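Local atomic coordinates of carboxynorspermidine decarboxylase (Campylobacter jejuni subsp. jejuni 81116, PDB entry 3N29), a protein that probably catalyses the pyridoxal-phosphate-dependent decarboxylation of carboxynorspermidine to norspermidine, using a beta/alpha-barrel fold shared with other basic amino acid decarboxylases. Residues N154-V162 with L193-H202; I227-G237 with F258-E269. One frame throughout, in Å; residues are numbered along the deposited sequence.

Contact 1: N154-V162 with L193-H202; sequences NSLGLRCNV and LNAIEGLHFH. With PLP (pyridoxal-5'-phosphate), chain C.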
loop_
_atom_site.group_PDB
_atom_site.type_symbol
_atom_site.label_atom_id
_atom_site.label_comp_id
_atom_site.label_asym_id
_atom_site.label_seq_id
_atom_site.Cartn_x
_atom_site.Cartn_y
_atom_site.Cartn_z
ATOM N N ASN A 154 22.315 4.328 -26.057
ATOM C CA ASN A 154 21.498 5.227 -25.262
ATOM C C ASN A 154 22.290 6.475 -24.880
ATOM O O ASN A 154 23.509 6.429 -24.777
ATOM C CB ASN A 154 21.118 4.505 -23.969
ATOM C CG ASN A 154 20.605 3.102 -24.218
ATOM O OD1 ASN A 154 21.316 2.117 -23.989
ATOM N ND2 ASN A 154 19.383 2.999 -24.646
ATOM N N SER A 155 21.591 7.553 -24.566
ATOM C CA SER A 155 22.225 8.760 -24.063
ATOM C C SER A 155 22.259 8.673 -22.559
ATOM O O SER A 155 21.227 8.490 -21.893
ATOM C CB SER A 155 21.395 9.965 -24.462
ATOM O OG SER A 155 22.055 11.167 -24.190
ATOM N N LEU A 156 23.442 8.791 -22.034
ATOM C CA LEU A 156 23.705 8.430 -20.647
ATOM C C LEU A 156 23.800 9.687 -19.830
ATOM O O LEU A 156 24.432 10.699 -20.223
ATOM C CB LEU A 156 24.988 7.631 -20.524
ATOM C CG LEU A 156 25.125 6.328 -21.296
ATOM C CD1 LEU A 156 26.512 5.742 -20.923
ATOM C CD2 LEU A 156 23.951 5.355 -21.043
ATOM N N GLY A 157 23.130 9.652 -18.685
ATOM C CA GLY A 157 23.195 10.755 -17.730
ATOM C C GLY A 157 23.578 10.257 -16.350
ATOM O O GLY A 157 23.535 9.033 -16.064
ATOM N N LEU A 158 23.948 11.198 -15.494
ATOM C CA LEU A 158 24.149 10.946 -14.065
ATOM C C LEU A 158 23.259 11.816 -13.197
ATOM O O LEU A 158 23.110 13.024 -13.450
ATOM C CB LEU A 158 25.590 11.200 -13.658
ATOM C CG LEU A 158 26.643 10.340 -14.385
ATOM C CD1 LEU A 158 28.033 10.926 -14.183
ATOM C CD2 LEU A 158 26.586 8.814 -14.011
ATOM N N ARG A 159 22.745 11.225 -12.121
ATOM C CA ARG A 159 21.944 11.969 -11.184
ATOM C C ARG A 159 22.856 12.623 -10.156
ATOM O O ARG A 159 23.772 11.993 -9.636
ATOM C CB ARG A 159 20.902 11.098 -10.512
ATOM C CG ARG A 159 20.157 11.898 -9.469
ATOM C CD ARG A 159 18.903 11.214 -9.008
ATOM N NE ARG A 159 18.088 11.984 -8.069
ATOM C CZ ARG A 159 16.942 11.554 -7.541
ATOM N NH1 ARG A 159 16.492 10.339 -7.816
ATOM N NH2 ARG A 159 16.242 12.325 -6.717
ATOM N N CYS A 160 22.595 13.891 -9.892
ATOM C CA CYS A 160 23.397 14.747 -9.011
ATOM C C CYS A 160 22.646 14.947 -7.691
ATOM O O CYS A 160 21.444 15.258 -7.692
ATOM C CB CYS A 160 23.552 16.077 -9.683
ATOM S SG CYS A 160 24.475 15.920 -11.244
ATOM N N ASN A 161 23.342 14.752 -6.584
ATOM C CA ASN A 161 22.781 14.963 -5.261
ATOM C C ASN A 161 23.017 16.433 -4.990
ATOM O O ASN A 161 24.111 16.829 -4.760
ATOM C CB ASN A 161 23.480 14.099 -4.216
ATOM C CG ASN A 161 22.947 14.327 -2.820
ATOM O OD1 ASN A 161 22.328 15.372 -2.567
ATOM N ND2 ASN A 161 23.199 13.350 -1.871
ATOM N N VAL A 162 21.998 17.255 -5.023
ATOM C CA VAL A 162 22.260 18.672 -4.870
ATOM C C VAL A 162 22.477 19.106 -3.428
ATOM O O VAL A 162 23.146 20.150 -3.192
ATOM C CB VAL A 162 21.212 19.479 -5.583
ATOM C CG1 VAL A 162 21.368 20.961 -5.269
ATOM C CG2 VAL A 162 21.383 19.203 -7.069
ATOM N N LEU A 193 34.210 11.949 -17.888
ATOM C CA LEU A 193 32.784 12.094 -18.221
ATOM C C LEU A 193 32.504 12.100 -19.726
ATOM O O LEU A 193 31.393 12.469 -20.153
ATOM C CB LEU A 193 32.220 13.377 -17.566
ATOM C CG LEU A 193 32.260 13.305 -16.015
ATOM C CD1 LEU A 193 31.842 14.622 -15.364
ATOM C CD2 LEU A 193 31.371 12.140 -15.512
ATOM N N ASN A 194 33.488 11.655 -20.523
ATOM C CA ASN A 194 33.356 11.619 -21.987
ATOM C C ASN A 194 32.091 10.922 -22.468
ATOM O O ASN A 194 31.485 11.385 -23.442
ATOM C CB ASN A 194 34.557 10.928 -22.660
ATOM C CG ASN A 194 35.769 11.851 -22.819
ATOM O OD1 ASN A 194 35.759 12.988 -22.331
ATOM N ND2 ASN A 194 36.821 11.363 -23.486
ATOM N N ALA A 195 31.717 9.814 -21.818
ATOM C CA ALA A 195 30.585 9.007 -22.259
ATOM C C ALA A 195 29.249 9.561 -21.768
ATOM O O ALA A 195 28.178 9.025 -22.153
ATOM C CB ALA A 195 30.737 7.531 -21.820
ATOM N N ILE A 196 29.293 10.594 -20.914
ATOM C CA ILE A 196 28.074 11.134 -20.235
ATOM C C ILE A 196 27.538 12.365 -20.963
ATOM O O ILE A 196 28.304 13.332 -21.174
ATOM C CB ILE A 196 28.367 11.567 -18.776
ATOM C CG1 ILE A 196 28.828 10.370 -17.905
ATOM C CG2 ILE A 196 27.155 12.325 -18.199
ATOM C CD1 ILE A 196 27.845 9.219 -17.752
ATOM N N GLU A 197 26.266 12.335 -21.388
ATOM C CA GLU A 197 25.704 13.423 -22.171
ATOM C C GLU A 197 24.761 14.303 -21.376
ATOM O O GLU A 197 24.385 15.364 -21.845
ATOM C CB GLU A 197 25.016 12.895 -23.450
ATOM C CG GLU A 197 26.016 12.598 -24.566
ATOM C CD GLU A 197 25.363 11.968 -25.839
ATOM O OE1 GLU A 197 24.150 11.688 -25.864
ATOM O OE2 GLU A 197 26.063 11.769 -26.845
ATOM N N GLY A 198 24.323 13.848 -20.187
ATOM C CA GLY A 198 23.425 14.656 -19.414
ATOM C C GLY A 198 23.614 14.571 -17.908
ATOM O O GLY A 198 24.160 13.592 -17.356
ATOM N N LEU A 199 23.108 15.588 -17.244
ATOM C CA LEU A 199 22.981 15.570 -15.786
ATOM C C LEU A 199 21.541 15.697 -15.376
ATOM O O LEU A 199 20.718 16.379 -16.074
ATOM C CB LEU A 199 23.799 16.705 -15.195
ATOM C CG LEU A 199 25.320 16.630 -15.352
ATOM C CD1 LEU A 199 25.913 17.939 -14.856
ATOM C CD2 LEU A 199 25.984 15.360 -14.623
ATOM N N HIS A 200 21.214 15.045 -14.265
ATOM C CA HIS A 200 19.855 14.952 -13.795
ATOM C C HIS A 200 19.799 15.316 -12.315
ATOM O O HIS A 200 20.664 14.906 -11.562
ATOM C CB HIS A 200 19.380 13.508 -14.001
ATOM C CG HIS A 200 18.011 13.235 -13.481
ATOM N ND1 HIS A 200 17.778 12.939 -12.155
ATOM C CD2 HIS A 200 16.819 13.113 -14.112
ATOM C CE1 HIS A 200 16.481 12.725 -11.978
ATOM N NE2 HIS A 200 15.873 12.793 -13.153
ATOM N N PHE A 201 18.837 16.123 -11.904
ATOM C CA PHE A 201 18.454 16.208 -10.487
ATOM C C PHE A 201 16.944 16.044 -10.287
ATOM O O PHE A 201 16.152 16.328 -11.194
ATOM C CB PHE A 201 18.995 17.443 -9.743
ATOM C CG PHE A 201 18.422 18.754 -10.196
ATOM C CD1 PHE A 201 17.218 19.231 -9.668
ATOM C CD2 PHE A 201 19.088 19.499 -11.166
ATOM C CE1 PHE A 201 16.651 20.421 -10.141
ATOM C CE2 PHE A 201 18.579 20.707 -11.651
ATOM C CZ PHE A 201 17.354 21.186 -11.133
ATOM N N HIS A 202 16.578 15.613 -9.078
ATOM C CA HIS A 202 15.213 15.668 -8.604
ATOM C C HIS A 202 15.238 15.984 -7.131
ATOM O O HIS A 202 15.715 15.200 -6.300
ATOM C CB HIS A 202 14.399 14.393 -8.978
ATOM C CG HIS A 202 13.040 14.332 -8.349
ATOM N ND1 HIS A 202 11.940 14.975 -8.872
ATOM C CD2 HIS A 202 12.602 13.686 -7.230
ATOM C CE1 HIS A 202 10.890 14.746 -8.101
ATOM N NE2 HIS A 202 11.263 13.960 -7.095
HETATM N N1 PLP C . 11.524 12.376 -11.469
HETATM C C2 PLP C . 12.007 11.572 -10.475
HETATM C C2A PLP C . 13.414 11.035 -10.558
HETATM C C3 PLP C . 11.131 11.225 -9.400
HETATM O O3 PLP C . 11.595 10.393 -8.380
HETATM C C4 PLP C . 9.811 11.713 -9.362
HETATM C C4A PLP C . 8.884 11.294 -8.228
HETATM C C5 PLP C . 9.364 12.581 -10.370
HETATM C C6 PLP C . 10.258 12.890 -11.417
HETATM C C5A PLP C . 7.962 13.146 -10.375
HETATM O O4P PLP C . 7.663 13.809 -9.172
HETATM P P PLP C . 6.301 14.571 -8.950
HETATM O O1P PLP C . 5.197 13.573 -9.242
HETATM O O2P PLP C . 6.245 15.737 -9.966
HETATM O O3P PLP C . 6.308 15.135 -7.602
HETATM O O HOH W 1 25.934 9.149 -23.645
HETATM O O HOH W 2 18.843 14.556 -7.303
#
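Strands 155-159 and 198-200 run parallel, their axes 4.5 Å apart and inclined by 35°, with Gly-157, Leu-158 and Arg-159 abreast of Gly-198, Leu-199 and His-200. Leu-156 O takes two amides, a short bond from Glu-197 N (2.7 Å) and a longer one from Gly-198 N. One residue earlier, Ser-155 OG donates to Glu-197 OE1 at 2.7 Å, on the anti lone pair of the carboxylate, and also meets Trp-232 NE1. The face of Leu-158 and Leu-199 is apolar. Leu-158 crosses Ile-196 at about a right angle, CG resting 3.7 Å from Ile-196 CD1, while its CD1 branch reaches Leu-193 CD2. Leu-199 CD2 packs against Cys-160 SG.

The other face, with Gly-157, Arg-159 and His-200, lines the beta/alpha barrel. Arg-159 leaves the strand with CG anti to its amide nitrogen (chi1 176°) and stays extended, its CG passing the edge of the His-200 ring and its guanidinium arriving beside His-202. There NH2 gives a bent bond of 3.0 Å to His-202 O, on a lone pair in the carbonyl plane, and NE donates to a water that also bridges Cys-160 O and His-202 N. Both partners hold one edge of the guanidinium, which should limit its rotation. His-202 lays a ring face on the cofactor pyridine, CE1 3.5 Å from PLP C4, and its ND1 is bonded to Gly-237 N; His-200 NE2 is bonded to Glu-269 OE1, whereas its buried ND1 has no partner.

The pair is the fifth and sixth of the eight parallel barrel strands, carrying His-200 and His-202 to the PLP site. Strand 135-138 pairs with the far edge of 155-159, Phe-144 of helix 141-147 packs on Leu-156, Leu-158 and Ile-196, and helix 209-223 lies against Cys-160, Val-162 and Phe-201.

Contact 2: I227-G237 with F258-E269; sequences IGQMKWVNFGG and FSDKYGVQVYLE. With PLP (pyridoxal-5'-phosphate), chain C.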
loop_
_atom_site.group_PDB
_atom_site.type_symbol
_atom_site.label_atom_id
_atom_site.label_comp_id
_atom_site.label_asym_id
_atom_site.label_seq_id
_atom_site.Cartn_x
_atom_site.Cartn_y
_atom_site.Cartn_z
ATOM N N ILE A 227 28.628 21.362 -16.472
ATOM C CA ILE A 227 27.327 21.464 -17.135
ATOM C C ILE A 227 27.530 21.826 -18.613
ATOM O O ILE A 227 26.822 21.325 -19.503
ATOM C CB ILE A 227 26.461 22.508 -16.408
ATOM C CG1 ILE A 227 26.150 22.057 -14.964
ATOM C CG2 ILE A 227 25.170 22.756 -17.098
ATOM C CD1 ILE A 227 25.389 23.182 -14.134
ATOM N N GLY A 228 28.568 22.637 -18.884
ATOM C CA GLY A 228 28.812 23.151 -20.235
ATOM C C GLY A 228 29.118 22.062 -21.241
ATOM O O GLY A 228 28.890 22.226 -22.451
ATOM N N GLN A 229 29.622 20.932 -20.758
ATOM C CA GLN A 229 30.038 19.869 -21.663
ATOM C C GLN A 229 28.902 18.930 -22.021
ATOM O O GLN A 229 29.059 18.034 -22.853
ATOM C CB GLN A 229 31.250 19.112 -21.091
ATOM C CG GLN A 229 30.897 18.249 -19.825
ATOM C CD GLN A 229 32.098 17.925 -18.974
ATOM O OE1 GLN A 229 32.863 18.817 -18.579
ATOM N NE2 GLN A 229 32.251 16.635 -18.636
ATOM N N MET A 230 27.736 19.113 -21.381
ATOM C CA MET A 230 26.627 18.172 -21.543
ATOM C C MET A 230 25.752 18.591 -22.729
ATOM O O MET A 230 25.784 19.760 -23.179
ATOM C CB MET A 230 25.846 18.128 -20.219
ATOM C CG MET A 230 26.632 17.607 -19.002
ATOM S SD MET A 230 27.134 15.953 -19.280
ATOM C CE MET A 230 28.332 15.673 -17.997
ATOM N N LYS A 231 24.965 17.648 -23.241
ATOM C CA LYS A 231 23.982 17.900 -24.251
ATOM C C LYS A 231 22.584 18.287 -23.674
ATOM O O LYS A 231 21.819 19.071 -24.288
ATOM C CB LYS A 231 23.874 16.648 -25.123
ATOM C CG LYS A 231 25.240 16.261 -25.803
ATOM C CD LYS A 231 25.031 15.561 -27.159
ATOM C CE LYS A 231 26.263 15.652 -28.075
ATOM N NZ LYS A 231 26.157 14.706 -29.248
ATOM N N TRP A 232 22.283 17.750 -22.491
ATOM C CA TRP A 232 21.017 17.997 -21.788
ATOM C C TRP A 232 21.162 17.965 -20.284
ATOM O O TRP A 232 22.095 17.374 -19.738
ATOM C CB TRP A 232 19.968 16.960 -22.181
ATOM C CG TRP A 232 20.416 15.512 -22.114
ATOM C CD1 TRP A 232 20.957 14.776 -23.118
ATOM C CD2 TRP A 232 20.251 14.614 -20.997
ATOM N NE1 TRP A 232 21.152 13.485 -22.709
ATOM C CE2 TRP A 232 20.729 13.365 -21.404
ATOM C CE3 TRP A 232 19.719 14.760 -19.721
ATOM C CZ2 TRP A 232 20.738 12.282 -20.576
ATOM C CZ3 TRP A 232 19.746 13.689 -18.857
ATOM C CH2 TRP A 232 20.236 12.448 -19.294
ATOM N N VAL A 233 20.190 18.614 -19.636
ATOM C CA VAL A 233 20.019 18.582 -18.223
ATOM C C VAL A 233 18.532 18.352 -17.927
ATOM O O VAL A 233 17.675 18.945 -18.576
ATOM C CB VAL A 233 20.522 19.915 -17.630
ATOM C CG1 VAL A 233 20.242 19.998 -16.099
ATOM C CG2 VAL A 233 22.030 20.039 -17.810
ATOM N N ASN A 234 18.232 17.510 -16.938
ATOM C CA ASN A 234 16.883 17.147 -16.541
ATOM C C ASN A 234 16.648 17.659 -15.109
ATOM O O ASN A 234 17.399 17.285 -14.184
ATOM C CB ASN A 234 16.787 15.629 -16.617
ATOM C CG ASN A 234 15.365 15.107 -16.452
ATOM O OD1 ASN A 234 14.627 15.562 -15.586
ATOM N ND2 ASN A 234 15.000 14.141 -17.252
ATOM N N PHE A 235 15.674 18.544 -14.937
ATOM C CA PHE A 235 15.437 19.238 -13.655
ATOM C C PHE A 235 14.430 18.445 -12.790
ATOM O O PHE A 235 13.880 18.960 -11.808
ATOM C CB PHE A 235 14.732 20.555 -13.921
ATOM C CG PHE A 235 15.583 21.612 -14.589
ATOM C CD1 PHE A 235 16.921 21.391 -14.882
ATOM C CD2 PHE A 235 15.023 22.855 -14.822
ATOM C CE1 PHE A 235 17.677 22.377 -15.469
ATOM C CE2 PHE A 235 15.790 23.864 -15.406
ATOM C CZ PHE A 235 17.118 23.607 -15.714
ATOM N N GLY A 236 14.149 17.246 -13.215
ATOM C CA GLY A 236 13.290 16.324 -12.441
ATOM C C GLY A 236 11.861 16.830 -12.267
ATOM O O GLY A 236 11.329 17.588 -13.107
ATOM N N GLY A 237 11.203 16.333 -11.225
ATOM C CA GLY A 237 9.812 16.628 -11.048
ATOM C C GLY A 237 9.615 17.459 -9.806
ATOM O O GLY A 237 10.550 18.087 -9.311
ATOM N N PHE A 258 18.725 28.880 -18.623
ATOM C CA PHE A 258 19.664 27.844 -18.283
ATOM C C PHE A 258 20.123 27.200 -19.579
ATOM O O PHE A 258 21.337 26.946 -19.776
ATOM C CB PHE A 258 19.010 26.827 -17.336
ATOM C CG PHE A 258 19.958 25.828 -16.791
ATOM C CD1 PHE A 258 20.537 26.007 -15.546
ATOM C CD2 PHE A 258 20.287 24.707 -17.511
ATOM C CE1 PHE A 258 21.430 25.056 -15.055
ATOM C CE2 PHE A 258 21.179 23.762 -17.006
ATOM C CZ PHE A 258 21.719 23.930 -15.804
ATOM N N SER A 259 19.158 26.943 -20.450
ATOM C CA SER A 259 19.368 26.341 -21.740
ATOM C C SER A 259 20.404 27.130 -22.558
ATOM O O SER A 259 21.358 26.547 -23.123
ATOM C CB SER A 259 18.051 26.355 -22.534
ATOM O OG SER A 259 18.275 25.667 -23.738
ATOM N N ASP A 260 20.215 28.438 -22.541
ATOM C CA ASP A 260 21.031 29.361 -23.358
ATOM C C ASP A 260 22.442 29.460 -22.780
ATOM O O ASP A 260 23.431 29.490 -23.519
ATOM C CB ASP A 260 20.379 30.736 -23.374
ATOM C CG ASP A 260 19.124 30.770 -24.216
ATOM O OD1 ASP A 260 18.887 29.787 -24.963
ATOM O OD2 ASP A 260 18.339 31.740 -24.111
ATOM N N LYS A 261 22.515 29.512 -21.458
ATOM C CA LYS A 261 23.774 29.751 -20.762
ATOM C C LYS A 261 24.714 28.603 -21.068
ATOM O O LYS A 261 25.895 28.809 -21.381
ATOM C CB LYS A 261 23.508 29.865 -19.259
ATOM C CG LYS A 261 24.741 30.158 -18.419
ATOM C CD LYS A 261 24.427 30.265 -16.936
ATOM C CE LYS A 261 25.720 30.474 -16.164
ATOM N NZ LYS A 261 25.481 30.605 -14.709
ATOM N N TYR A 262 24.205 27.375 -20.963
ATOM C CA TYR A 262 25.067 26.204 -21.052
ATOM C C TYR A 262 24.990 25.495 -22.392
ATOM O O TYR A 262 25.706 24.524 -22.593
ATOM C CB TYR A 262 24.753 25.204 -19.917
ATOM C CG TYR A 262 25.086 25.745 -18.539
ATOM C CD1 TYR A 262 26.408 25.891 -18.124
ATOM C CD2 TYR A 262 24.087 26.118 -17.653
ATOM C CE1 TYR A 262 26.716 26.393 -16.856
ATOM C CE2 TYR A 262 24.390 26.602 -16.391
ATOM C CZ TYR A 262 25.691 26.745 -16.004
ATOM O OH TYR A 262 25.967 27.236 -14.753
ATOM N N GLY A 263 24.070 25.930 -23.257
ATOM C CA GLY A 263 23.830 25.283 -24.543
ATOM C C GLY A 263 23.345 23.864 -24.443
ATOM O O GLY A 263 23.925 22.964 -25.101
ATOM N N VAL A 264 22.296 23.665 -23.600
ATOM C CA VAL A 264 21.775 22.370 -23.273
ATOM C C VAL A 264 20.233 22.325 -23.501
ATOM O O VAL A 264 19.534 23.332 -23.459
ATOM C CB VAL A 264 22.086 21.939 -21.790
ATOM C CG1 VAL A 264 23.560 21.683 -21.591
ATOM C CG2 VAL A 264 21.549 22.954 -20.769
ATOM N N GLN A 265 19.752 21.150 -23.820
ATOM C CA GLN A 265 18.327 20.897 -23.927
ATOM C C GLN A 265 17.904 20.574 -22.456
ATOM O O GLN A 265 18.492 19.714 -21.806
ATOM C CB GLN A 265 18.119 19.682 -24.820
ATOM C CG GLN A 265 16.668 19.104 -24.875
ATOM C CD GLN A 265 15.727 20.158 -25.322
ATOM O OE1 GLN A 265 14.922 20.690 -24.551
ATOM N NE2 GLN A 265 15.845 20.515 -26.559
ATOM N N VAL A 266 16.892 21.263 -21.959
ATOM C CA VAL A 266 16.404 21.041 -20.605
ATOM C C VAL A 266 15.201 20.116 -20.715
ATOM O O VAL A 266 14.397 20.239 -21.641
ATOM C CB VAL A 266 15.914 22.373 -19.954
ATOM C CG1 VAL A 266 15.221 22.077 -18.659
ATOM C CG2 VAL A 266 17.110 23.339 -19.681
ATOM N N TYR A 267 15.090 19.200 -19.770
ATOM C CA TYR A 267 13.946 18.304 -19.611
ATOM C C TYR A 267 13.288 18.549 -18.280
ATOM O O TYR A 267 13.967 18.837 -17.261
ATOM C CB TYR A 267 14.400 16.840 -19.681
ATOM C CG TYR A 267 14.800 16.428 -21.046
ATOM C CD1 TYR A 267 13.886 15.806 -21.888
ATOM C CD2 TYR A 267 16.085 16.688 -21.528
ATOM C CE1 TYR A 267 14.221 15.418 -23.143
ATOM C CE2 TYR A 267 16.428 16.333 -22.829
ATOM C CZ TYR A 267 15.485 15.704 -23.620
ATOM O OH TYR A 267 15.765 15.315 -24.897
ATOM N N LEU A 268 11.950 18.477 -18.251
ATOM C CA LEU A 268 11.210 18.522 -16.975
ATOM C C LEU A 268 10.385 17.244 -16.875
ATOM O O LEU A 268 9.937 16.736 -17.901
ATOM C CB LEU A 268 10.289 19.721 -16.878
ATOM C CG LEU A 268 10.790 21.163 -16.993
ATOM C CD1 LEU A 268 9.645 22.114 -17.115
ATOM C CD2 LEU A 268 11.627 21.586 -15.793
ATOM N N GLU A 269 10.143 16.739 -15.664
ATOM C CA GLU A 269 9.492 15.466 -15.593
ATOM C C GLU A 269 8.511 15.465 -14.433
ATOM O O GLU A 269 8.639 14.658 -13.461
ATOM C CB GLU A 269 10.489 14.303 -15.644
ATOM C CG GLU A 269 11.616 14.426 -14.744
ATOM C CD GLU A 269 12.614 13.220 -14.726
ATOM O OE1 GLU A 269 13.020 12.921 -13.609
ATOM O OE2 GLU A 269 12.920 12.569 -15.773
HETATM N N1 PLP C . 11.524 12.376 -11.469
HETATM C C2 PLP C . 12.007 11.572 -10.475
HETATM C C2A PLP C . 13.414 11.035 -10.558
HETATM C C3 PLP C . 11.131 11.225 -9.400
HETATM O O3 PLP C . 11.595 10.393 -8.380
HETATM C C4 PLP C . 9.811 11.713 -9.362
HETATM C C4A PLP C . 8.884 11.294 -8.228
HETATM C C5 PLP C . 9.364 12.581 -10.370
HETATM C C6 PLP C . 10.258 12.890 -11.417
HETATM C C5A PLP C . 7.962 13.146 -10.375
HETATM O O4P PLP C . 7.663 13.809 -9.172
HETATM P P PLP C . 6.301 14.571 -8.950
HETATM O O1P PLP C . 5.197 13.573 -9.242
HETATM O O2P PLP C . 6.245 15.737 -9.966
HETATM O O3P PLP C . 6.308 15.135 -7.602
#
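Ile-227 plants its CG2 methyl on the Tyr-262 ring, 3.5 Å from the ring centroid and 19° off the ring normal, a CH-pi contact. The same methyl touches Phe-258 CZ, filling the notch between two aromatic side chains one helical turn apart. Phe-258 is itself wedged: Phe-235 CZ points at one ring face, Tyr-262 CD2 lies over the opposite one, and Val-233 CG2 abuts the ring edge. The Phe-235 and Phe-258 rings make an edge-to-face pair with planes at 89°, while Val-266 CG1 lies over the centre of one face of Phe-235, 3.7 Å from the ring centroid. Leu-268 CD2 closes in at Phe-235 CD2. Near the start of the two strands, Val-264 CG1 is lodged against the carbonyl oxygen of Met-230.

These contacts seat helix 248-262 on the sheet within one beta-alpha-beta unit of the beta/alpha barrel, whose strands 232-234 and 265-268 are parallel neighbours, Trp-232, Val-233 and Asn-234 abreast of Gln-265, Val-266 and Tyr-267. On the barrel-interior face the edge of Tyr-267 is turned to the Trp-232 indole in an offset edge-to-face pair, CE2 meeting Trp-232 CB at 3.7 Å; Tyr-267 OH goes on to Lys-71 NZ. Asn-234 and Glu-269 cross at about a right angle. Asn-234 OD1 accepts Gly-236 N in an Asx turn, which steadies the amide so that ND2 can donate to Glu-269 OE2 (3.0 Å) from above the carboxylate plane. Thr-96 OG1 also bonds OE2. With chi1 at 48°, Glu-269 CG sits between amide nitrogen and carbonyl carbon, and the extended chain delivers OE1 to within 2.7 Å of PLP N1, where a carboxylate would be expected to stabilise a protonated pyridine nitrogen.

From the N terminus, contact 1 comes first: a connection without helix or strand in the modelled part, and partly unmodelled, leaves strand 155-159 and returns through 193-202, setting strands 155-159 and 198-200 side by side. Only after that loop is closed does helix 209-223 lead on to 227-237; contact 2 then closes a second, shorter loop through helix 248-262. The two contacts therefore follow in series, neither nested nor crossed. They join laterally because 198-200 and 232-234 are adjacent in the eight-stranded barrel: Glu-197 O lies 2.7 Å from Lys-231 N, and His-200 CD2 packs on Asn-234 CG. Both end at the same cofactor.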